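Local coordinates for protein Exo-arabinanase (Penicillium chrysogenum, PDB 3A72) that probably hydrolyses alpha-1,5-linked arabinan from the chain ends, releasing arabinobiose, the disaccharide bound in this structure, at residues M178-T183 with P191-V196; Q217-Y222 with L237-S242. All coordinates share one frame; numbering follows the deposited sequence.

Contact 1. Residues M178-T183 with P191-V196; sequences MVHQVT and PVVEDV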
ATOM      1  N   MET A 178       9.060 -10.814   4.046  1.00  4.42           N
ATOM      2  CA  MET A 178       8.492 -10.172   2.870  1.00  4.03           C
ATOM      3  C   MET A 178       9.236 -10.698   1.638  1.00  4.21           C
ATOM      4  O   MET A 178      10.460 -10.978   1.685  1.00  4.98           O
ATOM      5  CB  MET A 178       8.571  -8.664   2.921  1.00  4.70           C
ATOM      6  CG  MET A 178       7.721  -8.106   4.073  1.00  5.31           C
ATOM      7  SD  MET A 178       7.914  -6.330   4.325  1.00  5.24           S
ATOM      8  CE  MET A 178       9.656  -6.288   4.679  1.00  5.54           C
ATOM      9  N   VAL A 179       8.512 -10.853   0.579  1.00  4.23           N
ATOM     10  CA  VAL A 179       8.908 -11.539  -0.652  1.00  4.31           C
ATOM     11  C   VAL A 179       8.405 -10.793  -1.855  1.00  4.48           C
ATOM     12  O   VAL A 179       7.592  -9.845  -1.760  1.00  4.58           O
ATOM     13  CB  VAL A 179       8.359 -12.990  -0.655  1.00  4.62           C
ATOM     14  CG1 VAL A 179       8.760 -13.745   0.601  1.00  5.55           C
ATOM     15  CG2 VAL A 179       6.873 -13.001  -0.835  1.00  4.95           C
ATOM     16  N   HIS A 180       8.775 -11.286  -3.040  1.00  4.36           N
ATOM     17  CA  HIS A 180       8.108 -10.846  -4.247  1.00  4.81           C
ATOM     18  C   HIS A 180       8.059 -11.988  -5.266  1.00  4.97           C
ATOM     19  O   HIS A 180       8.809 -12.965  -5.181  1.00  5.44           O
ATOM     20  CB  HIS A 180       8.738  -9.571  -4.917  1.00  5.38           C
ATOM     21  CG  HIS A 180      10.093  -9.832  -5.465  1.00  5.26           C
ATOM     22  ND1 HIS A 180      10.499 -10.306  -6.668  1.00  7.62           N
ATOM     23  CD2 HIS A 180      11.217  -9.563  -4.773  1.00  4.24           C
ATOM     24  CE1 HIS A 180      11.869 -10.338  -6.676  1.00  4.59           C
ATOM     25  NE2 HIS A 180      12.304  -9.880  -5.501  1.00  8.50           N
ATOM     26  N   GLN A 181       7.191 -11.808  -6.254  1.00  5.05           N
ATOM     27  CA  GLN A 181       7.190 -12.582  -7.484  1.00  5.07           C
ATOM     28  C   GLN A 181       7.129 -11.613  -8.649  1.00  5.54           C
ATOM     29  O   GLN A 181       6.629 -10.483  -8.529  1.00  5.80           O
ATOM     30  CB  GLN A 181       6.062 -13.586  -7.532  1.00  5.20           C
ATOM     31  CG  GLN A 181       6.172 -14.672  -6.471  1.00  5.78           C
ATOM     32  CD  GLN A 181       5.030 -15.634  -6.449  1.00  5.88           C
ATOM     33  OE1 GLN A 181       4.900 -16.541  -7.376  1.00  9.54           O
ATOM     34  NE2 GLN A 181       4.200 -15.524  -5.506  1.00  3.96           N
ATOM     35  N   VAL A 182       7.618 -12.081  -9.810  1.00  6.02           N
ATOM     36  CA  VAL A 182       7.717 -11.262 -11.014  1.00  7.06           C
ATOM     37  C   VAL A 182       6.998 -11.947 -12.153  1.00  7.44           C
ATOM     38  O   VAL A 182       6.985 -13.179 -12.245  1.00  9.05           O
ATOM     39  CB  VAL A 182       9.183 -11.032 -11.408  1.00  8.66           C
ATOM     40  CG1 VAL A 182       9.299 -10.030 -12.510  1.00 12.07           C
ATOM     41  CG2 VAL A 182       9.942 -10.623 -10.163  1.00 10.08           C
ATOM     42  N   THR A 183       6.431 -11.162 -13.068  1.00  7.50           N
ATOM     43  CA  THR A 183       5.814 -11.652 -14.256  1.00  8.26           C
ATOM     44  C   THR A 183       6.148 -10.756 -15.444  1.00  8.46           C
ATOM     45  O   THR A 183       6.277  -9.559 -15.299  1.00  9.10           O
ATOM     46  CB  THR A 183       4.269 -11.754 -14.074  1.00  8.27           C
ATOM     47  OG1 THR A 183       3.697 -12.357 -15.199  1.00  9.70           O
ATOM     48  CG2 THR A 183       3.676 -10.420 -13.810  1.00  7.78           C
ATOM     49  N   PRO A 191       9.141 -17.671  -9.388  1.00  8.05           N
ATOM     50  CA  PRO A 191       9.145 -18.196  -8.050  1.00  9.26           C
ATOM     51  C   PRO A 191       9.185 -17.112  -6.984  1.00  6.56           C
ATOM     52  O   PRO A 191       9.540 -15.956  -7.231  1.00  7.54           O
ATOM     53  CB  PRO A 191      10.397 -19.042  -8.007  1.00 13.32           C
ATOM     54  CG  PRO A 191      11.213 -18.572  -9.141  1.00 17.80           C
ATOM     55  CD  PRO A 191      10.366 -17.871 -10.134  1.00  9.73           C
ATOM     56  N   VAL A 192       8.811 -17.501  -5.785  1.00  6.47           N
ATOM     57  CA  VAL A 192       8.915 -16.609  -4.646  1.00  5.75           C
ATOM     58  C   VAL A 192      10.371 -16.277  -4.359  1.00  5.86           C
ATOM     59  O   VAL A 192      11.200 -17.174  -4.174  1.00  9.16           O
ATOM     60  CB  VAL A 192       8.232 -17.255  -3.392  1.00  6.12           C
ATOM     61  CG1 VAL A 192       8.380 -16.357  -2.190  1.00  9.13           C
ATOM     62  CG2 VAL A 192       6.768 -17.531  -3.748  1.00  8.31           C
ATOM     63  N   VAL A 193      10.692 -15.014  -4.246  1.00  5.50           N
ATOM     64  CA  VAL A 193      12.013 -14.485  -3.885  1.00  5.50           C
ATOM     65  C   VAL A 193      11.920 -13.853  -2.518  1.00  5.15           C
ATOM     66  O   VAL A 193      11.121 -12.943  -2.313  1.00  5.57           O
ATOM     67  CB  VAL A 193      12.506 -13.481  -4.938  1.00  5.95           C
ATOM     68  CG1 VAL A 193      13.851 -12.906  -4.530  1.00  7.62           C
ATOM     69  CG2 VAL A 193      12.606 -14.150  -6.277  1.00  8.39           C
ATOM     70  N   GLU A 194      12.730 -14.326  -1.568  1.00  6.02           N
ATOM     71  CA  GLU A 194      12.758 -13.713  -0.240  1.00  6.25           C
ATOM     72  C   GLU A 194      13.493 -12.389  -0.265  1.00  6.47           C
ATOM     73  O   GLU A 194      14.631 -12.307  -0.724  1.00 10.64           O
ATOM     74  CB  GLU A 194      13.434 -14.659   0.755  1.00  9.03           C
ATOM     75  CG  GLU A 194      12.749 -15.993   0.859  1.00 10.78           C
ATOM     76  CD  GLU A 194      11.488 -15.927   1.640  1.00 11.85           C
ATOM     77  OE1 GLU A 194      11.164 -15.031   2.432  1.00 11.84           O
ATOM     78  OE2 GLU A 194      10.761 -16.960   1.558  1.00 26.22           O
ATOM     79  N   ASP A 195      12.863 -11.351   0.191  1.00  5.45           N
ATOM     80  CA  ASP A 195      13.448 -10.013   0.227  1.00  5.59           C
ATOM     81  C   ASP A 195      13.939  -9.627   1.627  1.00  6.27           C
ATOM     82  O   ASP A 195      15.052  -9.124   1.763  1.00  8.12           O
ATOM     83  CB  ASP A 195      12.412  -9.012  -0.293  1.00  5.98           C
ATOM     84  CG  ASP A 195      12.214  -9.085  -1.763  1.00  5.94           C
ATOM     85  OD1 ASP A 195      13.148  -9.496  -2.501  1.00  7.08           O
ATOM     86  OD2 ASP A 195      11.091  -8.685  -2.223  1.00  6.49           O
ATOM     87  N   VAL A 196      13.071  -9.809   2.624  1.00  5.26           N
ATOM     88  CA  VAL A 196      13.401  -9.407   3.973  1.00  5.36           C
ATOM     89  C   VAL A 196      13.109 -10.595   4.907  1.00  5.28           C
ATOM     90  O   VAL A 196      11.940 -10.994   5.066  1.00  5.52           O
ATOM     91  CB  VAL A 196      12.665  -8.146   4.429  1.00  5.29           C
ATOM     92  CG1 VAL A 196      13.015  -7.844   5.885  1.00  6.03           C
ATOM     93  CG2 VAL A 196      12.991  -6.969   3.529  1.00  5.97           C
TER
HETATM   94  O   HOH W   1       9.161  -7.745  -0.629  1.00  5.65           O
HETATM   95  O   HOH W   2       9.451 -14.295  -9.433  1.00  7.88           O
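The terminal methyl of Met178 lies against Val196, CE to CB 3.5 Å, because a bend at chi3 (-60°) turns CE toward the neighbouring strand. This end is buried: two prolines, Pro205 and Pro208, also touch the Met178 side chain. On the backbone, Met178 O accepts two N-H groups, from Asp195 N at 2.9 Å and Val196 N at 3.0 Å; two residues thus stand opposite one, a classic beta bulge. Beyond the bulge His180 and Val193 form a hydrogen-bonded antiparallel pair. Val193 CB rests over one face of the imidazole, 3.8 Å from the centroid and 22° off the normal. NE2 of the ring comes within 3.1 Å of Asp195 OD1, but at a poor angle, and its hydrogen-bond partner is the carbonyl of Glu246. Asp195 OD2 accepts from a water at 2.7 Å that also bonds weakly to Val179 O. These strands form the outer hairpin of a four-stranded blade; six such sheets give the beta-propeller fold seen in sialidase relatives, and 193-196 is an edge strand of this sheet. The exposed side is looser. There Val192 spreads its branches, CG1 against Val179 CB and CG2 against the Gln181 amide, whose NE2 is held by Tyr165 OH. Where the strands part near Pro191, a second water spans the gap, giving to Pro191 O at 2.8 Å and accepting from Val182 N at 2.9 Å.

Contact 2. Residues Q217-Y222 with L237-S242; sequences QYFYVY and LYYRLS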
ATOM      1  N   GLN A 217      17.874   4.771  -7.430  1.00  5.80           N
ATOM      2  CA  GLN A 217      17.635   3.896  -6.276  1.00  5.33           C
ATOM      3  C   GLN A 217      16.151   3.725  -6.014  1.00  5.06           C
ATOM      4  O   GLN A 217      15.365   4.618  -6.302  1.00  7.45           O
ATOM      5  CB  GLN A 217      18.266   4.526  -5.025  1.00  5.23           C
ATOM      6  CG  GLN A 217      19.778   4.586  -5.047  1.00  5.70           C
ATOM      7  CD  GLN A 217      20.305   5.109  -3.728  1.00  5.27           C
ATOM      8  OE1 GLN A 217      20.129   6.278  -3.419  1.00  5.95           O
ATOM      9  NE2 GLN A 217      20.880   4.216  -2.934  1.00  6.08           N
ATOM     10  N   TYR A 218      15.793   2.588  -5.476  1.00  5.09           N
ATOM     11  CA  TYR A 218      14.454   2.307  -4.978  1.00  5.01           C
ATOM     12  C   TYR A 218      14.506   2.333  -3.475  1.00  5.05           C
ATOM     13  O   TYR A 218      15.399   1.742  -2.843  1.00  5.86           O
ATOM     14  CB  TYR A 218      13.936   0.948  -5.461  1.00  5.65           C
ATOM     15  CG  TYR A 218      13.728   0.886  -6.954  1.00  5.81           C
ATOM     16  CD1 TYR A 218      12.455   1.032  -7.511  1.00  6.02           C
ATOM     17  CD2 TYR A 218      14.807   0.693  -7.830  1.00  6.53           C
ATOM     18  CE1 TYR A 218      12.265   0.962  -8.885  1.00  7.02           C
ATOM     19  CE2 TYR A 218      14.600   0.636  -9.194  1.00  7.57           C
ATOM     20  CZ  TYR A 218      13.359   0.772  -9.736  1.00  7.67           C
ATOM     21  OH  TYR A 218      13.178   0.710 -11.090  1.00  9.89           O
ATOM     22  N   PHE A 219      13.523   3.033  -2.890  1.00  4.85           N
ATOM     23  CA  PHE A 219      13.301   3.159  -1.444  1.00  4.50           C
ATOM     24  C   PHE A 219      12.206   2.177  -1.044  1.00  4.11           C
ATOM     25  O   PHE A 219      11.051   2.353  -1.430  1.00  4.83           O
ATOM     26  CB  PHE A 219      12.934   4.601  -1.134  1.00  5.05           C
ATOM     27  CG  PHE A 219      12.664   4.943   0.286  1.00  4.52           C
ATOM     28  CD1 PHE A 219      13.721   5.368   1.103  1.00  5.45           C
ATOM     29  CD2 PHE A 219      11.410   4.856   0.861  1.00  4.92           C
ATOM     30  CE1 PHE A 219      13.490   5.668   2.424  1.00  5.42           C
ATOM     31  CE2 PHE A 219      11.182   5.181   2.185  1.00  4.87           C
ATOM     32  CZ  PHE A 219      12.229   5.593   2.971  1.00  5.07           C
ATOM     33  N   TYR A 220      12.605   1.138  -0.349  1.00  4.32           N
ATOM     34  CA  TYR A 220      11.743   0.030   0.093  1.00  4.28           C
ATOM     35  C   TYR A 220      11.506   0.204   1.569  1.00  3.81           C
ATOM     36  O   TYR A 220      12.475   0.042   2.346  1.00  4.78           O
ATOM     37  CB  TYR A 220      12.440  -1.274  -0.276  1.00  4.61           C
ATOM     38  CG  TYR A 220      11.800  -2.570   0.149  1.00  4.25           C
ATOM     39  CD1 TYR A 220      11.167  -3.398  -0.788  1.00  4.75           C
ATOM     40  CD2 TYR A 220      11.834  -3.018   1.448  1.00  4.77           C
ATOM     41  CE1 TYR A 220      10.582  -4.596  -0.397  1.00  4.64           C
ATOM     42  CE2 TYR A 220      11.268  -4.202   1.840  1.00  4.99           C
ATOM     43  CZ  TYR A 220      10.647  -4.996   0.921  1.00  4.83           C
ATOM     44  OH  TYR A 220      10.128  -6.181   1.369  1.00  5.50           O
ATOM     45  N   VAL A 221      10.307   0.524   2.003  1.00  4.17           N
ATOM     46  CA  VAL A 221       9.995   0.797   3.395  1.00  4.20           C
ATOM     47  C   VAL A 221       9.063  -0.306   3.905  1.00  3.93           C
ATOM     48  O   VAL A 221       8.259  -0.887   3.183  1.00  4.20           O
ATOM     49  CB  VAL A 221       9.402   2.206   3.560  1.00  4.75           C
ATOM     50  CG1 VAL A 221       7.987   2.337   3.005  1.00  5.25           C
ATOM     51  CG2 VAL A 221       9.464   2.700   5.015  1.00  5.29           C
ATOM     52  N   TYR A 222       9.200  -0.569   5.217  1.00  4.09           N
ATOM     53  CA  TYR A 222       8.428  -1.623   5.864  1.00  4.12           C
ATOM     54  C   TYR A 222       8.358  -1.346   7.354  1.00  4.46           C
ATOM     55  O   TYR A 222       9.115  -0.546   7.904  1.00  4.55           O
ATOM     56  CB  TYR A 222       9.069  -2.962   5.613  1.00  4.29           C
ATOM     57  CG  TYR A 222      10.513  -3.202   6.009  1.00  4.33           C
ATOM     58  CD1 TYR A 222      10.854  -3.921   7.136  1.00  4.53           C
ATOM     59  CD2 TYR A 222      11.535  -2.735   5.196  1.00  5.04           C
ATOM     60  CE1 TYR A 222      12.183  -4.163   7.474  1.00  4.65           C
ATOM     61  CE2 TYR A 222      12.864  -3.012   5.498  1.00  4.73           C
ATOM     62  CZ  TYR A 222      13.184  -3.715   6.626  1.00  4.81           C
ATOM     63  OH  TYR A 222      14.521  -3.983   6.871  1.00  5.78           O
ATOM     64  N   LEU A 237       9.583   1.794  11.746  1.00  4.46           N
ATOM     65  CA  LEU A 237       9.779   1.838  10.305  1.00  4.68           C
ATOM     66  C   LEU A 237      11.262   1.686   9.967  1.00  4.27           C
ATOM     67  O   LEU A 237      12.148   2.319  10.565  1.00  4.74           O
ATOM     68  CB  LEU A 237       9.256   3.147   9.703  1.00  4.67           C
ATOM     69  CG  LEU A 237       7.771   3.392   9.949  1.00  5.76           C
ATOM     70  CD1 LEU A 237       7.341   4.579   9.082  1.00  6.27           C
ATOM     71  CD2 LEU A 237       6.913   2.169   9.722  1.00  6.57           C
ATOM     72  N   TYR A 238      11.516   0.843   8.962  1.00  4.70           N
ATOM     73  CA  TYR A 238      12.839   0.585   8.387  1.00  4.33           C
ATOM     74  C   TYR A 238      12.747   0.731   6.894  1.00  4.21           C
ATOM     75  O   TYR A 238      11.682   0.568   6.293  1.00  4.85           O
ATOM     76  CB  TYR A 238      13.323  -0.861   8.711  1.00  4.95           C
ATOM     77  CG  TYR A 238      14.025  -1.011  10.030  1.00  4.63           C
ATOM     78  CD1 TYR A 238      13.395  -0.786  11.240  1.00  5.02           C
ATOM     79  CD2 TYR A 238      15.358  -1.391  10.060  1.00  5.37           C
ATOM     80  CE1 TYR A 238      14.089  -0.935  12.422  1.00  5.79           C
ATOM     81  CE2 TYR A 238      16.078  -1.553  11.260  1.00  6.33           C
ATOM     82  CZ  TYR A 238      15.431  -1.313  12.439  1.00  5.87           C
ATOM     83  OH  TYR A 238      16.064  -1.462  13.644  1.00  7.59           O
ATOM     84  N   TYR A 239      13.892   1.011   6.250  1.00  4.39           N
ATOM     85  CA  TYR A 239      13.953   0.985   4.809  1.00  3.99           C
ATOM     86  C   TYR A 239      15.251   0.352   4.353  1.00  4.46           C
ATOM     87  O   TYR A 239      16.250   0.249   5.058  1.00  5.47           O
ATOM     88  CB  TYR A 239      13.788   2.347   4.231  1.00  4.92           C
ATOM     89  CG  TYR A 239      14.600   3.528   4.719  1.00  4.54           C
ATOM     90  CD1 TYR A 239      15.805   3.884   4.117  1.00  5.05           C
ATOM     91  CD2 TYR A 239      14.131   4.304   5.749  1.00  4.90           C
ATOM     92  CE1 TYR A 239      16.532   4.988   4.559  1.00  4.95           C
ATOM     93  CE2 TYR A 239      14.832   5.425   6.151  1.00  4.75           C
ATOM     94  CZ  TYR A 239      16.014   5.769   5.572  1.00  4.42           C
ATOM     95  OH  TYR A 239      16.636   6.934   5.995  1.00  5.32           O
ATOM     96  N   ARG A 240      15.182  -0.104   3.105  1.00  4.64           N
ATOM     97  CA  ARG A 240      16.321  -0.630   2.346  1.00  4.65           C
ATOM     98  C   ARG A 240      16.378   0.134   1.039  1.00  4.53           C
ATOM     99  O   ARG A 240      15.374   0.521   0.467  1.00  5.41           O
ATOM    100  CB  ARG A 240      16.165  -2.118   2.116  1.00  4.95           C
ATOM    101  CG  ARG A 240      16.394  -2.923   3.374  1.00  5.09           C
ATOM    102  CD  ARG A 240      16.031  -4.363   3.244  1.00  5.92           C
ATOM    103  NE  ARG A 240      16.138  -5.086   4.513  1.00  5.43           N
ATOM    104  CZ  ARG A 240      16.635  -6.294   4.676  1.00  6.24           C
ATOM    105  NH1 ARG A 240      17.125  -7.015   3.684  1.00 10.90           N
ATOM    106  NH2 ARG A 240      16.583  -6.830   5.889  1.00  6.56           N
ATOM    107  N   LEU A 241      17.623   0.336   0.567  1.00  4.95           N
ATOM    108  CA  LEU A 241      17.883   1.044  -0.669  1.00  5.25           C
ATOM    109  C   LEU A 241      18.599   0.139  -1.645  1.00  5.55           C
ATOM    110  O   LEU A 241      19.644  -0.459  -1.285  1.00  6.68           O
ATOM    111  CB  LEU A 241      18.738   2.281  -0.350  1.00  5.83           C
ATOM    112  CG  LEU A 241      17.922   3.376   0.383  1.00  6.97           C
ATOM    113  CD1 LEU A 241      18.737   4.190   1.326  1.00  7.95           C
ATOM    114  CD2 LEU A 241      17.172   4.216  -0.674  1.00  7.57           C
ATOM    115  N   SER A 242      18.090   0.056  -2.864  1.00  5.95           N
ATOM    116  CA  SER A 242      18.685  -0.782  -3.914  1.00  5.65           C
ATOM    117  C   SER A 242      18.409  -0.177  -5.249  1.00  6.11           C
ATOM    118  O   SER A 242      17.284   0.306  -5.462  1.00  7.01           O
ATOM    119  CB  SER A 242      18.094  -2.174  -3.898  1.00  6.13           C
ATOM    120  OG  SER A 242      18.672  -2.956  -4.902  1.00  6.74           O
TER
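Arg240 NE donates to the Tyr222 hydroxyl across the two strands, 3.1 Å from NE to OH with an N-H...O angle of 161°, and the oxygen sits near the guanidinium plane. Tyr198 OH joins the same group, bonding to both Tyr222 OH and Arg240 NH2. The Tyr222 ring reaches this position with CG between its backbone N and carbonyl carbon (chi1 57°), and Tyr238 CB packs over one ring face, 3.8 Å from the centroid. Across the hairpin run three reciprocal pairs of backbone hydrogen bonds, Tyr218 with Ser242, Tyr220 with Arg240 and Tyr222 with Tyr238; the shortest joins Tyr218 N to Ser242 O at 2.7 Å. The intervening Phe219, Val221 and Tyr239 bond through their backbones to Thr211, Val209 and Gln254. Other hydroxyls are satisfied outside the hairpin: Tyr239 OH by Gly299 O and Trp303 NE1, Tyr238 OH by Arg255 NE, and Ser242 OG by Asn247 O. Phe219 CE1 lies 3.3 Å from Tyr239 CG with the ring planes oblique at 37°. Strand 281-285 of the next sheet packs on Phe219; on the opposite face Tyr220, Tyr222 and Arg240 meet strand 193-196, while strand 204-212 flanks 218-225 and strand 254-255 flanks 237-242.

In the fold
Contacts 1 and 2 are antiparallel hairpins in successive four-stranded sheets, sharing no strand; their centres are about 15 Å apart. Both are largely buried, but contact 1 joins the third strand of its sheet to an edge strand and has exposed residues at one end, whereas contact 2 joins the two middle strands and has none. Their chemistry differs too: water and a backbone bulge in the former, regular backbone pairing with tyrosines and an arginine in the latter. They meet directly, with Met178 CB 3.3 Å from Tyr220 OH and Met178 CE 3.5 Å from Tyr222 CG. That junction is near, but not touching, a bound arabinofuranose unit, about 7 Å from the Met178 side chain and about 8 Å from that of Tyr222.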